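Local atomic coordinates of putative gdp-fucose protein o-fucosyltransferase 1 (Caenorhabditis elegans, PDB entry 3ZY2), a protein that is a putative protein O-fucosyltransferase with the GT-B type of glycosyltransferase fold, modelled here with guanosine-5'-diphosphate bound. Residues N45-K50 / G119-P124; G66-A69 / R73-T76; Q266-I271 / D290-E295. One frame throughout, in Å; residues are numbered along the deposited sequence.

Contact 1 (N45-K50 / G119-P124)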
loop_
_atom_site.group_PDB
_atom_site.type_symbol
_atom_site.label_atom_id
_atom_site.label_comp_id
_atom_site.label_asym_id
_atom_site.label_seq_id
_atom_site.Cartn_x
_atom_site.Cartn_y
_atom_site.Cartn_z
ATOM N N ASN A 45 10.252 -13.066 13.335
ATOM C CA ASN A 45 11.488 -13.617 12.778
ATOM C C ASN A 45 12.078 -12.544 11.891
ATOM O O ASN A 45 11.359 -11.905 11.084
ATOM C CB ASN A 45 11.201 -14.842 11.934
ATOM C CG ASN A 45 10.781 -16.042 12.763
ATOM O OD1 ASN A 45 11.238 -16.243 13.911
ATOM N ND2 ASN A 45 9.924 -16.866 12.175
ATOM N N PHE A 46 13.371 -12.296 12.053
ATOM C CA PHE A 46 14.065 -11.458 11.067
ATOM C C PHE A 46 14.414 -12.252 9.830
ATOM O O PHE A 46 14.287 -13.461 9.829
ATOM C CB PHE A 46 15.299 -10.801 11.704
ATOM C CG PHE A 46 14.932 -9.820 12.782
ATOM C CD1 PHE A 46 14.455 -8.559 12.414
ATOM C CD2 PHE A 46 15.034 -10.155 14.141
ATOM C CE1 PHE A 46 14.083 -7.601 13.394
ATOM C CE2 PHE A 46 14.649 -9.185 15.133
ATOM C CZ PHE A 46 14.190 -7.926 14.739
ATOM N N ILE A 47 14.811 -11.563 8.776
ATOM C CA ILE A 47 14.934 -12.196 7.481
ATOM C C ILE A 47 16.301 -11.921 6.891
ATOM O O ILE A 47 16.746 -10.778 6.849
ATOM C CB ILE A 47 13.818 -11.699 6.538
ATOM C CG1 ILE A 47 12.430 -11.998 7.135
ATOM C CG2 ILE A 47 13.931 -12.403 5.184
ATOM C CD1 ILE A 47 11.249 -11.491 6.321
ATOM N N GLU A 48 16.957 -12.989 6.422
ATOM C CA GLU A 48 18.251 -12.916 5.729
ATOM C C GLU A 48 18.078 -13.357 4.299
ATOM O O GLU A 48 17.418 -14.357 4.041
ATOM C CB GLU A 48 19.273 -13.817 6.420
ATOM C CG GLU A 48 19.802 -13.240 7.722
ATOM C CD GLU A 48 20.824 -14.136 8.375
ATOM O OE1 GLU A 48 21.201 -15.195 7.817
ATOM O OE2 GLU A 48 21.263 -13.809 9.476
ATOM N N PHE A 49 18.694 -12.637 3.376
ATOM C CA PHE A 49 18.587 -12.966 1.965
ATOM C C PHE A 49 19.865 -13.493 1.326
ATOM O O PHE A 49 19.817 -13.965 0.178
ATOM C CB PHE A 49 18.107 -11.752 1.172
ATOM C CG PHE A 49 16.737 -11.285 1.543
ATOM C CD1 PHE A 49 15.606 -11.967 1.132
ATOM C CD2 PHE A 49 16.584 -10.137 2.312
ATOM C CE1 PHE A 49 14.335 -11.513 1.478
ATOM C CE2 PHE A 49 15.316 -9.665 2.667
ATOM C CZ PHE A 49 14.190 -10.351 2.248
ATOM N N LYS A 50 20.990 -13.442 2.036
ATOM C CA LYS A 50 22.284 -13.810 1.439
ATOM C C LYS A 50 22.533 -15.328 1.521
ATOM O O LYS A 50 23.539 -15.802 2.045
ATOM C CB LYS A 50 23.421 -12.911 1.989
ATOM C CG LYS A 50 24.351 -13.434 3.121
ATOM C CD LYS A 50 23.638 -14.014 4.356
ATOM C CE LYS A 50 23.122 -12.940 5.299
ATOM N NZ LYS A 50 21.897 -12.318 4.745
ATOM N N GLY A 119 4.710 -13.309 -3.434
ATOM C CA GLY A 119 6.074 -12.815 -3.522
ATOM C C GLY A 119 6.975 -13.289 -2.397
ATOM O O GLY A 119 6.586 -14.117 -1.568
ATOM N N ASN A 120 8.189 -12.750 -2.393
ATOM C CA ASN A 120 9.228 -13.098 -1.433
ATOM C C ASN A 120 9.655 -11.797 -0.749
ATOM O O ASN A 120 9.945 -10.808 -1.435
ATOM C CB ASN A 120 10.400 -13.737 -2.187
ATOM C CG ASN A 120 11.251 -14.670 -1.315
ATOM O OD1 ASN A 120 11.771 -14.277 -0.272
ATOM N ND2 ASN A 120 11.436 -15.902 -1.787
ATOM N N PRO A 121 9.747 -11.780 0.594
ATOM C CA PRO A 121 9.708 -12.886 1.560
ATOM C C PRO A 121 8.335 -13.214 2.130
ATOM O O PRO A 121 8.255 -14.006 3.049
ATOM C CB PRO A 121 10.610 -12.378 2.689
ATOM C CG PRO A 121 10.362 -10.890 2.686
ATOM C CD PRO A 121 10.189 -10.521 1.233
ATOM N N PHE A 122 7.278 -12.628 1.570
ATOM C CA PHE A 122 5.914 -12.789 2.080
ATOM C C PHE A 122 5.499 -14.264 2.206
ATOM O O PHE A 122 5.084 -14.709 3.285
ATOM C CB PHE A 122 4.929 -12.008 1.185
ATOM C CG PHE A 122 5.277 -10.557 1.053
ATOM C CD1 PHE A 122 4.889 -9.655 2.039
ATOM C CD2 PHE A 122 6.020 -10.099 -0.042
ATOM C CE1 PHE A 122 5.208 -8.318 1.938
ATOM C CE2 PHE A 122 6.359 -8.748 -0.149
ATOM C CZ PHE A 122 5.950 -7.861 0.840
ATOM N N GLY A 123 5.610 -15.000 1.104
ATOM C CA GLY A 123 5.373 -16.446 1.077
ATOM C C GLY A 123 6.178 -17.232 2.101
ATOM O O GLY A 123 5.581 -17.817 3.006
ATOM N N PRO A 124 7.524 -17.254 1.963
ATOM C CA PRO A 124 8.377 -18.027 2.881
ATOM C C PRO A 124 8.210 -17.673 4.367
ATOM O O PRO A 124 8.277 -18.575 5.209
ATOM C CB PRO A 124 9.799 -17.726 2.386
ATOM C CG PRO A 124 9.606 -17.433 0.921
ATOM C CD PRO A 124 8.317 -16.680 0.857
#
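The side-chain oxygen of N120 is held by the hydroxyl of T54, to which it is hydrogen-bonded, and the same oxygen lies beside the edge of the F49 ring, with N120 OD1 4.2 Å from F49 CE1. The two side chains run past each other in opposite directions, with ring and amide planes 56° apart. The rest of the contact is apolar and converges on P121. Its CG lies in the plane of the F49 ring, beyond the rim, 3.9 Å from F49 CZ, while P121 CB stands 4.0 Å from F49 CE1. From the strand beside it, I47 crosses the proline at about a right angle and sets its CD1 3.8 Å from P121 CG. With CG1 beside its own backbone N (chi1 -58°), I47 sends this arm to the proline and leaves CG2 to lie over one face of the F49 ring, 3.6 Å above the plane. Both I47 and F49 also touch T54, the residue that bonds N120. A cis peptide bond precedes P121, which occupies the N-cap position of helix 122-128, and Q103 of the second subunit also packs on it. Strand 46-48 pairs antiparallel with strand 55-57, where I47 packs on M56, and its F46 meets F20, a residue lining the nucleotide pocket at the start of helix 20-37, edge-to-face.

Contact 2 (G66-A69 / R73-T76)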
loop_
_atom_site.group_PDB
_atom_site.type_symbol
_atom_site.label_atom_id
_atom_site.label_comp_id
_atom_site.label_asym_id
_atom_site.label_seq_id
_atom_site.Cartn_x
_atom_site.Cartn_y
_atom_site.Cartn_z
ATOM N N GLY A 66 14.013 -10.526 27.550
ATOM C CA GLY A 66 13.845 -9.815 28.818
ATOM C C GLY A 66 13.913 -8.305 28.704
ATOM O O GLY A 66 13.137 -7.588 29.351
ATOM N N THR A 67 14.806 -7.818 27.853
ATOM C CA THR A 67 14.994 -6.390 27.704
ATOM C C THR A 67 13.867 -5.725 26.908
ATOM O O THR A 67 13.369 -4.680 27.305
ATOM C CB THR A 67 16.372 -6.082 27.117
ATOM O OG1 THR A 67 17.378 -6.653 27.980
ATOM C CG2 THR A 67 16.597 -4.582 27.064
ATOM N N VAL A 68 13.443 -6.349 25.814
ATOM C CA VAL A 68 12.372 -5.764 25.025
ATOM C C VAL A 68 11.043 -5.746 25.792
ATOM O O VAL A 68 10.247 -4.819 25.633
ATOM C CB VAL A 68 12.275 -6.409 23.622
ATOM C CG1 VAL A 68 11.626 -7.796 23.656
ATOM C CG2 VAL A 68 11.502 -5.494 22.686
ATOM N N ALA A 69 10.850 -6.748 26.653
ATOM C CA ALA A 69 9.663 -6.847 27.501
ATOM C C ALA A 69 9.548 -5.673 28.470
ATOM O O ALA A 69 8.461 -5.405 28.996
ATOM C CB ALA A 69 9.671 -8.170 28.261
ATOM N N ARG A 73 4.501 -5.630 26.358
ATOM C CA ARG A 73 4.273 -7.069 26.403
ATOM C C ARG A 73 4.599 -7.748 25.092
ATOM O O ARG A 73 4.138 -7.319 24.031
ATOM C CB ARG A 73 2.828 -7.397 26.757
ATOM C CG ARG A 73 2.425 -6.912 28.105
ATOM C CD ARG A 73 1.140 -7.597 28.598
ATOM N NE ARG A 73 -0.001 -7.417 27.690
ATOM C CZ ARG A 73 -0.636 -6.267 27.480
ATOM N NH1 ARG A 73 -0.268 -5.163 28.121
ATOM N NH2 ARG A 73 -1.650 -6.217 26.633
ATOM N N VAL A 74 5.387 -8.813 25.193
ATOM C CA VAL A 74 5.850 -9.576 24.049
ATOM C C VAL A 74 5.784 -11.077 24.327
ATOM O O VAL A 74 5.775 -11.499 25.500
ATOM C CB VAL A 74 7.328 -9.212 23.699
ATOM C CG1 VAL A 74 7.453 -7.760 23.230
ATOM C CG2 VAL A 74 8.271 -9.503 24.878
ATOM N N VAL A 75 5.714 -11.867 23.253
ATOM C CA VAL A 75 5.943 -13.317 23.308
ATOM C C VAL A 75 6.831 -13.725 22.136
ATOM O O VAL A 75 6.772 -13.111 21.063
ATOM C CB VAL A 75 4.640 -14.164 23.265
ATOM C CG1 VAL A 75 3.902 -14.087 24.596
ATOM C CG2 VAL A 75 3.761 -13.800 22.042
ATOM N N THR A 76 7.653 -14.742 22.333
ATOM C CA THR A 76 8.444 -15.266 21.219
ATOM C C THR A 76 7.544 -15.911 20.165
ATOM O O THR A 76 6.407 -16.311 20.457
ATOM C CB THR A 76 9.468 -16.312 21.681
ATOM O OG1 THR A 76 8.783 -17.428 22.280
ATOM C CG2 THR A 76 10.462 -15.712 22.686
#
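Where helix 65-68 gives way to strand 74-75, three residues turn the chain back on itself, and the CA atoms of A69 and R73 come within 5.5 Å of each other. V74 fills the angle between the two elements. Its CB points toward the helix end, and its CG2 reaches both partners there, lying 3.9 Å from A69 CB and 4.0 Å from V68 CG1. The torsion of V74 (chi1 -65°) places CG2 between the backbone N and the carbonyl carbon, while CG1, beside the N, approaches V68 CG1 less closely at 4.2 Å. V68 answers with a methyl of the same kind: its chi1 of 76° sets CG1 between its own N and carbonyl carbon, so that each valine offers the branch lying over its backbone. The arrangement belongs to an elaborated beta-alpha-beta crossover: strand 40-42 and strand 74-75 are parallel neighbours in a six-stranded sheet, and the connection between them holds first the two-stranded antiparallel pair 46-48/55-57 and then the short helices 59-62 and 65-68. L43, just past strand 40-42, touches both valines, and F59 of helix 59-62 and L191 also pack on V68. R73, whose CB points away from the helix, bonds through its backbone to L41 and divides the terminal nitrogens of its guanidinium between two acids, NH1 forming a salt bridge with D38 and NH2 one with D6.

Contact 3 (Q266-I271 / D290-E295)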
loop_
_atom_site.group_PDB
_atom_site.type_symbol
_atom_site.label_atom_id
_atom_site.label_comp_id
_atom_site.label_asym_id
_atom_site.label_seq_id
_atom_site.Cartn_x
_atom_site.Cartn_y
_atom_site.Cartn_z
ATOM N N GLN A 266 38.322 10.264 0.695
ATOM C CA GLN A 266 37.567 10.935 1.751
ATOM C C GLN A 266 37.466 10.010 2.983
ATOM O O GLN A 266 37.632 10.461 4.110
ATOM C CB GLN A 266 36.157 11.355 1.248
ATOM C CG GLN A 266 36.162 12.614 0.315
ATOM C CD GLN A 266 34.872 12.862 -0.539
ATOM O OE1 GLN A 266 33.992 12.004 -0.684
ATOM N NE2 GLN A 266 34.795 14.057 -1.131
ATOM N N ILE A 267 37.226 8.720 2.750
ATOM C CA ILE A 267 37.176 7.741 3.844
ATOM C C ILE A 267 38.499 7.723 4.611
ATOM O O ILE A 267 38.513 7.814 5.836
ATOM C CB ILE A 267 36.840 6.333 3.323
ATOM C CG1 ILE A 267 35.386 6.308 2.842
ATOM C CG2 ILE A 267 37.073 5.256 4.436
ATOM C CD1 ILE A 267 35.004 5.107 2.027
ATOM N N LEU A 268 39.603 7.657 3.869
ATOM C CA LEU A 268 40.919 7.588 4.488
ATOM C C LEU A 268 41.234 8.853 5.267
ATOM O O LEU A 268 41.679 8.787 6.414
ATOM C CB LEU A 268 41.999 7.290 3.434
ATOM C CG LEU A 268 41.918 5.913 2.759
ATOM C CD1 LEU A 268 42.866 5.830 1.602
ATOM C CD2 LEU A 268 42.225 4.810 3.731
ATOM N N GLU A 269 40.992 10.014 4.646
ATOM C CA GLU A 269 41.264 11.292 5.299
ATOM C C GLU A 269 40.489 11.404 6.606
ATOM O O GLU A 269 41.043 11.804 7.630
ATOM C CB GLU A 269 40.895 12.463 4.375
ATOM C CG GLU A 269 41.076 13.831 5.056
ATOM C CD GLU A 269 40.937 15.020 4.122
ATOM O OE1 GLU A 269 40.652 14.830 2.918
ATOM O OE2 GLU A 269 41.114 16.154 4.621
ATOM N N GLN A 270 39.216 11.020 6.576
ATOM C CA GLN A 270 38.368 11.177 7.748
ATOM C C GLN A 270 38.694 10.172 8.864
ATOM O O GLN A 270 38.679 10.532 10.040
ATOM C CB GLN A 270 36.893 11.164 7.340
ATOM C CG GLN A 270 36.525 12.423 6.552
ATOM C CD GLN A 270 35.223 12.316 5.811
ATOM O OE1 GLN A 270 35.174 12.435 4.576
ATOM N NE2 GLN A 270 34.146 12.137 6.551
ATOM N N ILE A 271 39.035 8.940 8.503
ATOM C CA ILE A 271 39.487 7.949 9.499
ATOM C C ILE A 271 40.757 8.426 10.201
ATOM O O ILE A 271 40.887 8.325 11.421
ATOM C CB ILE A 271 39.742 6.580 8.855
ATOM C CG1 ILE A 271 38.402 5.929 8.459
ATOM C CG2 ILE A 271 40.523 5.654 9.829
ATOM C CD1 ILE A 271 38.532 4.617 7.693
ATOM N N ASP A 290 33.855 -3.891 0.574
ATOM C CA ASP A 290 35.286 -3.561 0.579
ATOM C C ASP A 290 35.673 -2.949 1.931
ATOM O O ASP A 290 35.367 -1.772 2.206
ATOM C CB ASP A 290 35.580 -2.562 -0.546
ATOM C CG ASP A 290 37.047 -2.169 -0.641
ATOM O OD1 ASP A 290 37.904 -2.742 0.074
ATOM O OD2 ASP A 290 37.349 -1.277 -1.478
ATOM N N HIS A 291 36.322 -3.754 2.776
ATOM C CA HIS A 291 36.790 -3.280 4.101
ATOM C C HIS A 291 37.994 -2.336 4.035
ATOM O O HIS A 291 38.347 -1.707 5.035
ATOM C CB HIS A 291 37.126 -4.447 5.041
ATOM C CG HIS A 291 35.973 -5.370 5.299
ATOM N ND1 HIS A 291 35.292 -5.414 6.496
ATOM C CD2 HIS A 291 35.388 -6.291 4.497
ATOM C CE1 HIS A 291 34.325 -6.318 6.412
ATOM N NE2 HIS A 291 34.362 -6.858 5.210
ATOM N N MET A 292 38.640 -2.249 2.879
ATOM C CA MET A 292 39.740 -1.318 2.682
ATOM C C MET A 292 40.863 -1.477 3.711
ATOM O O MET A 292 41.524 -0.500 4.028
ATOM C CB MET A 292 39.231 0.133 2.709
ATOM C CG MET A 292 38.347 0.520 1.525
ATOM S SD MET A 292 37.717 2.202 1.708
ATOM C CE MET A 292 39.252 3.130 1.561
ATOM N N ILE A 293 41.084 -2.700 4.207
ATOM C CA ILE A 293 42.058 -2.930 5.289
ATOM C C ILE A 293 43.465 -2.500 4.899
ATOM O O ILE A 293 44.108 -1.755 5.636
ATOM C CB ILE A 293 42.051 -4.404 5.829
ATOM C CG1 ILE A 293 40.704 -4.757 6.450
ATOM C CG2 ILE A 293 43.168 -4.652 6.865
ATOM C CD1 ILE A 293 40.306 -3.911 7.666
ATOM N N ASP A 294 43.943 -2.952 3.743
ATOM C CA ASP A 294 45.301 -2.581 3.340
ATOM C C ASP A 294 45.435 -1.084 3.124
ATOM O O ASP A 294 46.435 -0.486 3.555
ATOM C CB ASP A 294 45.742 -3.355 2.101
ATOM C CG ASP A 294 45.985 -4.829 2.385
ATOM O OD1 ASP A 294 46.020 -5.233 3.565
ATOM O OD2 ASP A 294 46.170 -5.596 1.419
ATOM N N GLU A 295 44.432 -0.472 2.480
ATOM C CA GLU A 295 44.461 0.976 2.228
ATOM C C GLU A 295 44.420 1.772 3.542
ATOM O O GLU A 295 45.160 2.743 3.722
ATOM C CB GLU A 295 43.318 1.425 1.299
ATOM C CG GLU A 295 43.366 0.865 -0.123
ATOM C CD GLU A 295 42.616 -0.456 -0.288
ATOM O OE1 GLU A 295 42.424 -1.211 0.697
ATOM O OE2 GLU A 295 42.215 -0.746 -1.435
#
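M292, whose side chain reaches I267 and L268, meets the carboxylate of D290 from above its plane with its backbone N. The bond, 2.9 Å from M292 N to D290 OD1, arrives 49° out of that plane and is bent, with an angle of 140° at the hydrogen. It closes an Asx turn just where M292, at the N-cap position, leads into helix 293-300. From there the methionine side chain runs out nearly straight and then bends at its last torsion (chi3 67°). The sulfur lies against I267, with M292 SD 4.0 Å from I267 CD1 and 4.1 Å from I267 CG2. The methyl is nearest the next residue of the facing helix, M292 CE being 4.0 Å from both L268 CG and L268 CD2, yet it also stays within 4.2 Å of I267 CG2. L268 in turn extends CD2 to the backbone of helix 293-300, 3.6 Å from E295 O, and touches the CB of E295, whose carboxylate leads away from the contact. One thioether side chain is thus shared between two consecutive helix residues. Further along, L268 also packs on I296 and A299, bringing helix 264-278 against helix 293-300; I267 and M292 both also pack on L218 of strand 213-218, in the five-stranded parallel sheet.

How the contacts relate
The three contacts lie at separate places in one chain of a GT-B family protein. Contact 2 falls within the chain span bracketed by contact 1, and the two remain distinct, with centres 22 Å and nearest atoms about 7 Å apart. Both belong with the six-stranded sheet's half of the chain, whereas contact 3 packs against the five-stranded sheet, its centre 33 Å from that of contact 1 and 39 Å from that of contact 2, across the middle of the molecule. A bound guanosine-5'-diphosphate lies about 8 Å from the side chain of F49 and about 12 Å from that of M292. Segment 290-295 of contact 3 follows soon after the pocket residues S287 and D288.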